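Local atomic coordinates of cell wall surface anchor family protein (Streptococcus agalactiae serogroup V, PDB entry 3TVY), a protein that forms the adhesive tip of the group B streptococcal pilus and probably attaches the bacterium to host tissue through its metal-binding von Willebrand factor A-type domain. Residues L11-L16 against K165-H170; D53-L58 against L108-D113. One frame throughout, in Å; residues are numbered along the deposited sequence.

Contact 1: residues L11-L16 against K165-H170; sequences LDVVVL and KKLIFH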
ATOM      1  N   LEU A  11      15.455   2.614 -23.179  1.00 30.44           N
ATOM      2  CA  LEU A  11      14.657   2.794 -21.959  1.00 28.58           C
ATOM      3  C   LEU A  11      14.126   1.489 -21.398  1.00 27.06           C
ATOM      4  O   LEU A  11      13.577   0.672 -22.128  1.00 27.41           O
ATOM      5  CB  LEU A  11      13.491   3.762 -22.191  1.00 28.39           C
ATOM      6  CG  LEU A  11      13.732   5.163 -22.774  1.00 28.02           C
ATOM      7  CD1 LEU A  11      12.414   5.917 -22.822  1.00 29.97           C
ATOM      8  CD2 LEU A  11      14.720   5.938 -22.010  1.00 28.63           C
ATOM      9  N   ASP A  12      14.312   1.309 -20.094  1.00 25.57           N
ATOM     10  CA  ASP A  12      13.676   0.260 -19.333  1.00 23.87           C
ATOM     11  C   ASP A  12      12.635   0.939 -18.447  1.00 23.73           C
ATOM     12  O   ASP A  12      12.995   1.761 -17.604  1.00 23.25           O
ATOM     13  CB  ASP A  12      14.705  -0.456 -18.474  1.00 23.85           C
ATOM     14  CG  ASP A  12      15.498  -1.517 -19.250  1.00 24.93           C
ATOM     15  OD1 ASP A  12      15.085  -1.945 -20.356  1.00 24.64           O
ATOM     16  OD2 ASP A  12      16.543  -1.928 -18.744  1.00 25.45           O
ATOM     17  N   VAL A  13      11.352   0.609 -18.646  1.00 22.48           N
ATOM     18  CA  VAL A  13      10.251   1.344 -17.978  1.00 22.30           C
ATOM     19  C   VAL A  13       9.394   0.363 -17.159  1.00 22.44           C
ATOM     20  O   VAL A  13       8.903  -0.649 -17.693  1.00 23.31           O
ATOM     21  CB  VAL A  13       9.337   2.102 -19.015  1.00 22.19           C
ATOM     22  CG1 VAL A  13       8.244   2.896 -18.340  1.00 22.95           C
ATOM     23  CG2 VAL A  13      10.151   3.024 -19.918  1.00 23.68           C
ATOM     24  N   VAL A  14       9.211   0.650 -15.867  1.00 20.99           N
ATOM     25  CA  VAL A  14       8.201  -0.045 -15.089  1.00 19.60           C
ATOM     26  C   VAL A  14       6.981   0.900 -14.931  1.00 20.54           C
ATOM     27  O   VAL A  14       7.136   2.033 -14.439  1.00 20.22           O
ATOM     28  CB  VAL A  14       8.739  -0.447 -13.696  1.00 18.50           C
ATOM     29  CG1 VAL A  14       7.639  -1.068 -12.853  1.00 17.03           C
ATOM     30  CG2 VAL A  14       9.928  -1.433 -13.820  1.00 19.97           C
ATOM     31  N   VAL A  15       5.797   0.443 -15.359  1.00 19.91           N
ATOM     32  CA  VAL A  15       4.511   1.101 -14.986  1.00 19.82           C
ATOM     33  C   VAL A  15       3.935   0.437 -13.688  1.00 19.55           C
ATOM     34  O   VAL A  15       3.747  -0.783 -13.622  1.00 19.33           O
ATOM     35  CB  VAL A  15       3.445   1.060 -16.125  1.00 19.00           C
ATOM     36  CG1 VAL A  15       2.185   1.820 -15.699  1.00 20.81           C
ATOM     37  CG2 VAL A  15       3.966   1.696 -17.420  1.00 18.92           C
ATOM     38  N   LEU A  16       3.691   1.259 -12.661  1.00 19.54           N
ATOM     39  CA  LEU A  16       3.059   0.847 -11.419  1.00 18.71           C
ATOM     40  C   LEU A  16       1.621   1.365 -11.473  1.00 18.40           C
ATOM     41  O   LEU A  16       1.420   2.561 -11.656  1.00 18.04           O
ATOM     42  CB  LEU A  16       3.738   1.529 -10.204  1.00 18.46           C
ATOM     43  CG  LEU A  16       4.856   0.948  -9.366  1.00 21.13           C
ATOM     44  CD1 LEU A  16       5.081   1.856  -8.091  1.00 20.69           C
ATOM     45  CD2 LEU A  16       4.448  -0.425  -8.962  1.00 21.36           C
ATOM     46  N   LYS A 165      18.654   3.596 -19.598  1.00 26.62           N
ATOM     47  CA  LYS A 165      17.916   4.669 -18.937  1.00 27.22           C
ATOM     48  C   LYS A 165      16.679   4.081 -18.258  1.00 26.76           C
ATOM     49  O   LYS A 165      15.857   3.424 -18.931  1.00 27.38           O
ATOM     50  CB  LYS A 165      17.538   5.805 -19.905  1.00 28.20           C
ATOM     51  CG  LYS A 165      16.791   6.968 -19.222  1.00 28.91           C
ATOM     52  CD  LYS A 165      17.475   8.299 -19.427  1.00 35.11           C
ATOM     53  CE  LYS A 165      17.485   9.091 -18.110  1.00 37.91           C
ATOM     54  NZ  LYS A 165      17.493  10.575 -18.282  1.00 38.51           N
ATOM     55  N   LYS A 166      16.565   4.303 -16.939  1.00 25.00           N
ATOM     56  CA  LYS A 166      15.489   3.700 -16.139  1.00 23.98           C
ATOM     57  C   LYS A 166      14.401   4.688 -15.665  1.00 23.42           C
ATOM     58  O   LYS A 166      14.690   5.743 -15.036  1.00 21.73           O
ATOM     59  CB  LYS A 166      16.050   2.889 -14.979  1.00 23.89           C
ATOM     60  CG  LYS A 166      17.025   1.773 -15.448  1.00 24.91           C
ATOM     61  CD  LYS A 166      17.802   1.139 -14.300  1.00 22.75           C
ATOM     62  CE  LYS A 166      19.003   1.983 -13.877  1.00 23.11           C
ATOM     63  NZ  LYS A 166      20.085   2.066 -14.918  1.00 22.53           N
ATOM     64  N   LEU A 167      13.161   4.315 -15.987  1.00 22.06           N
ATOM     65  CA  LEU A 167      11.966   5.141 -15.715  1.00 22.38           C
ATOM     66  C   LEU A 167      10.882   4.343 -14.947  1.00 21.04           C
ATOM     67  O   LEU A 167      10.666   3.144 -15.202  1.00 19.48           O
ATOM     68  CB  LEU A 167      11.354   5.622 -17.025  1.00 22.47           C
ATOM     69  CG  LEU A 167      11.828   6.804 -17.877  1.00 24.96           C
ATOM     70  CD1 LEU A 167      13.297   7.064 -17.879  1.00 25.24           C
ATOM     71  CD2 LEU A 167      11.344   6.534 -19.267  1.00 26.63           C
ATOM     72  N   ILE A 168      10.218   5.023 -14.013  1.00 19.84           N
ATOM     73  CA  ILE A 168       8.973   4.525 -13.448  1.00 19.91           C
ATOM     74  C   ILE A 168       7.838   5.531 -13.666  1.00 19.61           C
ATOM     75  O   ILE A 168       8.000   6.744 -13.433  1.00 17.77           O
ATOM     76  CB  ILE A 168       9.106   4.205 -11.932  1.00 20.65           C
ATOM     77  CG1 ILE A 168      10.100   3.062 -11.706  1.00 19.45           C
ATOM     78  CG2 ILE A 168       7.741   3.891 -11.305  1.00 18.72           C
ATOM     79  CD1 ILE A 168      10.563   2.929 -10.278  1.00 19.45           C
ATOM     80  N   PHE A 169       6.708   5.005 -14.136  1.00 19.32           N
ATOM     81  CA  PHE A 169       5.467   5.765 -14.211  1.00 19.14           C
ATOM     82  C   PHE A 169       4.452   5.171 -13.247  1.00 19.48           C
ATOM     83  O   PHE A 169       4.040   4.016 -13.398  1.00 21.33           O
ATOM     84  CB  PHE A 169       4.904   5.765 -15.642  1.00 20.13           C
ATOM     85  CG  PHE A 169       5.737   6.560 -16.630  1.00 19.33           C
ATOM     86  CD1 PHE A 169       5.457   7.897 -16.876  1.00 20.77           C
ATOM     87  CD2 PHE A 169       6.791   5.961 -17.318  1.00 20.17           C
ATOM     88  CE1 PHE A 169       6.217   8.639 -17.795  1.00 19.59           C
ATOM     89  CE2 PHE A 169       7.561   6.702 -18.248  1.00 17.90           C
ATOM     90  CZ  PHE A 169       7.270   8.031 -18.469  1.00 20.86           C
ATOM     91  N   HIS A 170       4.022   5.967 -12.279  1.00 18.63           N
ATOM     92  CA  HIS A 170       3.179   5.484 -11.195  1.00 18.62           C
ATOM     93  C   HIS A 170       1.813   6.174 -11.226  1.00 18.80           C
ATOM     94  O   HIS A 170       1.711   7.372 -11.046  1.00 19.45           O
ATOM     95  CB  HIS A 170       3.931   5.655  -9.851  1.00 17.86           C
ATOM     96  CG  HIS A 170       3.180   5.189  -8.636  1.00 16.90           C
ATOM     97  ND1 HIS A 170       3.553   5.561  -7.358  1.00 15.27           N
ATOM     98  CD2 HIS A 170       2.079   4.402  -8.494  1.00 15.90           C
ATOM     99  CE1 HIS A 170       2.722   5.017  -6.482  1.00 15.46           C
ATOM    100  NE2 HIS A 170       1.819   4.314  -7.144  1.00 16.97           N
TER
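Leu16 and His170 meet at the C-terminal end of segments 11-16 and 165-170, where CD1 of the leucine sits over the centre of the imidazole, 3.9 Å from the ring centroid and 11° off its normal, a CH-pi contact. With CG trans to N (chi1 -180°) the His170 ring swings in under that methyl, its CD2 3.7 Å from Leu16 CB. The ring is held from outside by a hydrogen bond between NE2 and the hydroxyl of Tyr61. On the other side of the sheet Val13 meets two neighbours with different branches. Val13 CG1, opposite the backbone N at chi1 -178°, touches the edge of the Phe169 ring in its plane, 3.5 Å from CD2, while Val13 CG2 rests 3.8 Å from Leu167 CD2. That same leucine methyl also meets Leu11 CD1. Leu11 CD2 in turn lies alongside the aliphatic start of Lys165, 3.5 Å from its CB. In this N3 domain of the tip pilin the strands run parallel, in register, as second and third of five in the Rossmann-like vWA sheet: Val13 and Val15 pack on helix 33-49, Leu11 on 361-370, Phe169 on both, Val14 and Leu16 on 145-159. The His170 side chain lies about 5 Å from that of Asp18, a magnesium ligand of this protein, at the C-terminal edge of the sheet. Five backbone hydrogen bonds join the two strands, the N-H groups of Asp12, Val14 and Leu16 alternating with those of Leu167 and Phe169; Asp12 N reaches Lys165 O at 2.9 Å. The carboxylate of buried Asp12 does not meet Lys166 NZ but makes salt bridges with Arg55 and Arg164 and a hydrogen bond with Ser160, while Lys166 NZ bonds to the backbone oxygens of Ser161 and Arg164.

Contact 2: residues D53-L58 against L108-D113; sequences DNRVAL and LNLTND
Thr111 OG1 is gripped by two groups that follow it in the chain: it accepts the backbone N-H of Asp113 at 3.0 Å, closing an ST turn, and it is hydrogen-bonded to Glu116 OE1 in the helix that follows. Across the contact Thr111 and Val56 exchange two backbone bonds, Val56 N to Thr111 O and Thr111 N to Val56 O, both 3.0 Å. Arg55 crosses Leu110 at about a right angle, and one face of its guanidinium meets the leucine: Leu110 CB stands 3.8 Å above the centre of the guanidinium plane, and Leu110 CD1 is 3.8 Å from Arg55 NH2. The bend at chi3 (-68°) turns the group there, where NE makes a salt bridge with Asp12 and NH2 a hydrogen bond to Gln159 O. Leu110 CD2 packs 3.7 Å from Ala57 CB. Asn112 brings its CB 3.2 Å from Asn54 O, and its buried backbone N has no partner in the model. This is a single antiparallel hydrogen-bonded bridge on edge strand 55-61 of the parallel vWA sheet, continued by an ST turn into helix 114-122, with Asp113 as N-cap.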
ATOM      1  N   ASP A  53      14.100  -0.601 -29.167  1.00 32.93           N
ATOM      2  CA  ASP A  53      15.141  -0.735 -28.118  1.00 32.94           C
ATOM      3  C   ASP A  53      14.586  -0.779 -26.668  1.00 32.24           C
ATOM      4  O   ASP A  53      15.258  -1.273 -25.741  1.00 32.43           O
ATOM      5  CB  ASP A  53      16.146   0.426 -28.195  1.00 33.28           C
ATOM      6  CG  ASP A  53      16.895   0.487 -29.533  1.00 35.69           C
ATOM      7  OD1 ASP A  53      17.013  -0.572 -30.194  1.00 34.93           O
ATOM      8  OD2 ASP A  53      17.362   1.606 -29.896  1.00 36.36           O
ATOM      9  N   ASN A  54      13.388  -0.232 -26.484  1.00 30.63           N
ATOM     10  CA  ASN A  54      12.792  -0.015 -25.164  1.00 29.56           C
ATOM     11  C   ASN A  54      12.085  -1.236 -24.595  1.00 29.09           C
ATOM     12  O   ASN A  54      11.319  -1.905 -25.298  1.00 29.47           O
ATOM     13  CB  ASN A  54      11.791   1.147 -25.243  1.00 29.17           C
ATOM     14  CG  ASN A  54      12.453   2.479 -25.580  1.00 28.31           C
ATOM     15  OD1 ASN A  54      13.659   2.664 -25.367  1.00 26.17           O
ATOM     16  ND2 ASN A  54      11.658   3.420 -26.087  1.00 24.83           N
ATOM     17  N   ARG A  55      12.297  -1.505 -23.311  1.00 28.27           N
ATOM     18  CA  ARG A  55      11.564  -2.582 -22.638  1.00 26.97           C
ATOM     19  C   ARG A  55      10.556  -2.046 -21.608  1.00 27.11           C
ATOM     20  O   ARG A  55      10.715  -0.933 -21.076  1.00 27.01           O
ATOM     21  CB  ARG A  55      12.532  -3.552 -21.978  1.00 27.09           C
ATOM     22  CG  ARG A  55      13.559  -4.127 -22.925  1.00 25.51           C
ATOM     23  CD  ARG A  55      14.326  -5.252 -22.270  1.00 24.22           C
ATOM     24  NE  ARG A  55      15.178  -4.758 -21.176  1.00 23.27           N
ATOM     25  CZ  ARG A  55      15.812  -5.544 -20.326  1.00 21.84           C
ATOM     26  NH1 ARG A  55      15.717  -6.865 -20.452  1.00 20.79           N
ATOM     27  NH2 ARG A  55      16.560  -5.021 -19.356  1.00 19.51           N
ATOM     28  N   VAL A  56       9.516  -2.836 -21.336  1.00 26.22           N
ATOM     29  CA  VAL A  56       8.464  -2.430 -20.382  1.00 25.73           C
ATOM     30  C   VAL A  56       8.096  -3.562 -19.426  1.00 24.98           C
ATOM     31  O   VAL A  56       8.264  -4.747 -19.748  1.00 24.95           O
ATOM     32  CB  VAL A  56       7.166  -1.853 -21.097  1.00 25.54           C
ATOM     33  CG1 VAL A  56       7.450  -0.530 -21.794  1.00 24.91           C
ATOM     34  CG2 VAL A  56       6.567  -2.860 -22.089  1.00 26.30           C
ATOM     35  N   ALA A  57       7.633  -3.181 -18.242  1.00 23.65           N
ATOM     36  CA  ALA A  57       7.115  -4.104 -17.253  1.00 22.21           C
ATOM     37  C   ALA A  57       5.944  -3.425 -16.540  1.00 21.94           C
ATOM     38  O   ALA A  57       5.857  -2.195 -16.489  1.00 21.55           O
ATOM     39  CB  ALA A  57       8.169  -4.500 -16.263  1.00 21.68           C
ATOM     40  N   LEU A  58       5.069  -4.237 -15.963  1.00 21.41           N
ATOM     41  CA  LEU A  58       3.833  -3.719 -15.368  1.00 20.87           C
ATOM     42  C   LEU A  58       3.618  -4.313 -13.983  1.00 20.29           C
ATOM     43  O   LEU A  58       3.656  -5.511 -13.818  1.00 19.49           O
ATOM     44  CB  LEU A  58       2.636  -4.018 -16.290  1.00 20.66           C
ATOM     45  CG  LEU A  58       1.201  -3.835 -15.768  1.00 20.24           C
ATOM     46  CD1 LEU A  58       0.845  -2.419 -15.523  1.00 17.43           C
ATOM     47  CD2 LEU A  58       0.168  -4.527 -16.657  1.00 18.87           C
ATOM     48  N   LEU A 108       5.910  -9.062 -14.858  1.00 23.31           N
ATOM     49  CA  LEU A 108       7.053  -8.712 -14.001  1.00 25.12           C
ATOM     50  C   LEU A 108       8.428  -8.811 -14.677  1.00 25.77           C
ATOM     51  O   LEU A 108       9.460  -8.687 -14.004  1.00 26.64           O
ATOM     52  CB  LEU A 108       7.025  -9.530 -12.690  1.00 25.16           C
ATOM     53  CG  LEU A 108       5.758  -9.406 -11.823  1.00 26.03           C
ATOM     54  CD1 LEU A 108       5.872 -10.294 -10.570  1.00 25.83           C
ATOM     55  CD2 LEU A 108       5.418  -7.920 -11.453  1.00 24.65           C
ATOM     56  N   ASN A 109       8.447  -9.049 -15.989  1.00 25.97           N
ATOM     57  CA  ASN A 109       9.711  -9.121 -16.720  1.00 26.76           C
ATOM     58  C   ASN A 109       9.771  -8.009 -17.751  1.00 26.86           C
ATOM     59  O   ASN A 109       8.833  -7.828 -18.521  1.00 26.95           O
ATOM     60  CB  ASN A 109       9.921 -10.482 -17.397  1.00 26.63           C
ATOM     61  CG  ASN A 109       9.999 -11.637 -16.403  1.00 28.87           C
ATOM     62  OD1 ASN A 109      10.495 -11.502 -15.271  1.00 29.25           O
ATOM     63  ND2 ASN A 109       9.501 -12.775 -16.824  1.00 29.39           N
ATOM     64  N   LEU A 110      10.861  -7.248 -17.731  1.00 26.43           N
ATOM     65  CA  LEU A 110      11.108  -6.243 -18.769  1.00 26.38           C
ATOM     66  C   LEU A 110      11.187  -6.911 -20.126  1.00 27.02           C
ATOM     67  O   LEU A 110      11.981  -7.829 -20.327  1.00 27.01           O
ATOM     68  CB  LEU A 110      12.413  -5.498 -18.473  1.00 25.75           C
ATOM     69  CG  LEU A 110      12.399  -4.524 -17.296  1.00 23.15           C
ATOM     70  CD1 LEU A 110      13.833  -4.027 -16.972  1.00 21.87           C
ATOM     71  CD2 LEU A 110      11.469  -3.348 -17.616  1.00 18.09           C
ATOM     72  N   THR A 111      10.345  -6.484 -21.053  1.00 27.81           N
ATOM     73  CA  THR A 111      10.307  -7.136 -22.350  1.00 28.50           C
ATOM     74  C   THR A 111      10.185  -6.138 -23.473  1.00 29.49           C
ATOM     75  O   THR A 111       9.524  -5.095 -23.331  1.00 29.20           O
ATOM     76  CB  THR A 111       9.134  -8.136 -22.471  1.00 28.89           C
ATOM     77  OG1 THR A 111       9.225  -8.799 -23.728  1.00 28.71           O
ATOM     78  CG2 THR A 111       7.758  -7.417 -22.426  1.00 28.46           C
ATOM     79  N   ASN A 112      10.816  -6.465 -24.597  1.00 30.29           N
ATOM     80  CA  ASN A 112      10.530  -5.787 -25.859  1.00 31.28           C
ATOM     81  C   ASN A 112      10.113  -6.775 -26.962  1.00 31.85           C
ATOM     82  O   ASN A 112      10.188  -6.459 -28.150  1.00 32.46           O
ATOM     83  CB  ASN A 112      11.724  -4.941 -26.299  1.00 31.09           C
ATOM     84  CG  ASN A 112      12.975  -5.771 -26.588  1.00 31.60           C
ATOM     85  OD1 ASN A 112      13.011  -7.004 -26.422  1.00 32.17           O
ATOM     86  ND2 ASN A 112      14.016  -5.089 -27.003  1.00 32.73           N
ATOM     87  N   ASP A 113       9.687  -7.970 -26.562  1.00 32.32           N
ATOM     88  CA  ASP A 113       9.182  -8.969 -27.494  1.00 33.28           C
ATOM     89  C   ASP A 113       7.726  -8.624 -27.784  1.00 33.64           C
ATOM     90  O   ASP A 113       6.935  -8.501 -26.856  1.00 33.66           O
ATOM     91  CB  ASP A 113       9.319 -10.366 -26.874  1.00 33.50           C
ATOM     92  CG  ASP A 113       8.736 -11.485 -27.752  1.00 34.71           C
ATOM     93  OD1 ASP A 113       7.506 -11.772 -27.656  1.00 31.21           O
ATOM     94  OD2 ASP A 113       9.535 -12.111 -28.498  1.00 35.20           O
TER

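In the fold
Strand 11-18 joins the two contacts, pairing with 165-172 in contact 1 and with 55-61, the strand of contact 2, on its other side. Contact 1 is almost wholly buried within the parallel sheet, and a regular run of backbone bonds is combined there with apolar packing on both faces. Contact 2 lies at the sheet's edge, is partly exposed, and relies on one antiparallel bridge with more polar surroundings. The centres of contact 1 and contact 2 lie about 10 Å apart. They touch through backbone and side chain alike: Leu11 O bonds to Arg55 N, and Leu110 CD1 packs on Asp12 CG at 3.8 Å. Along the chain contact 2 is nested within the loop that contact 1 closes.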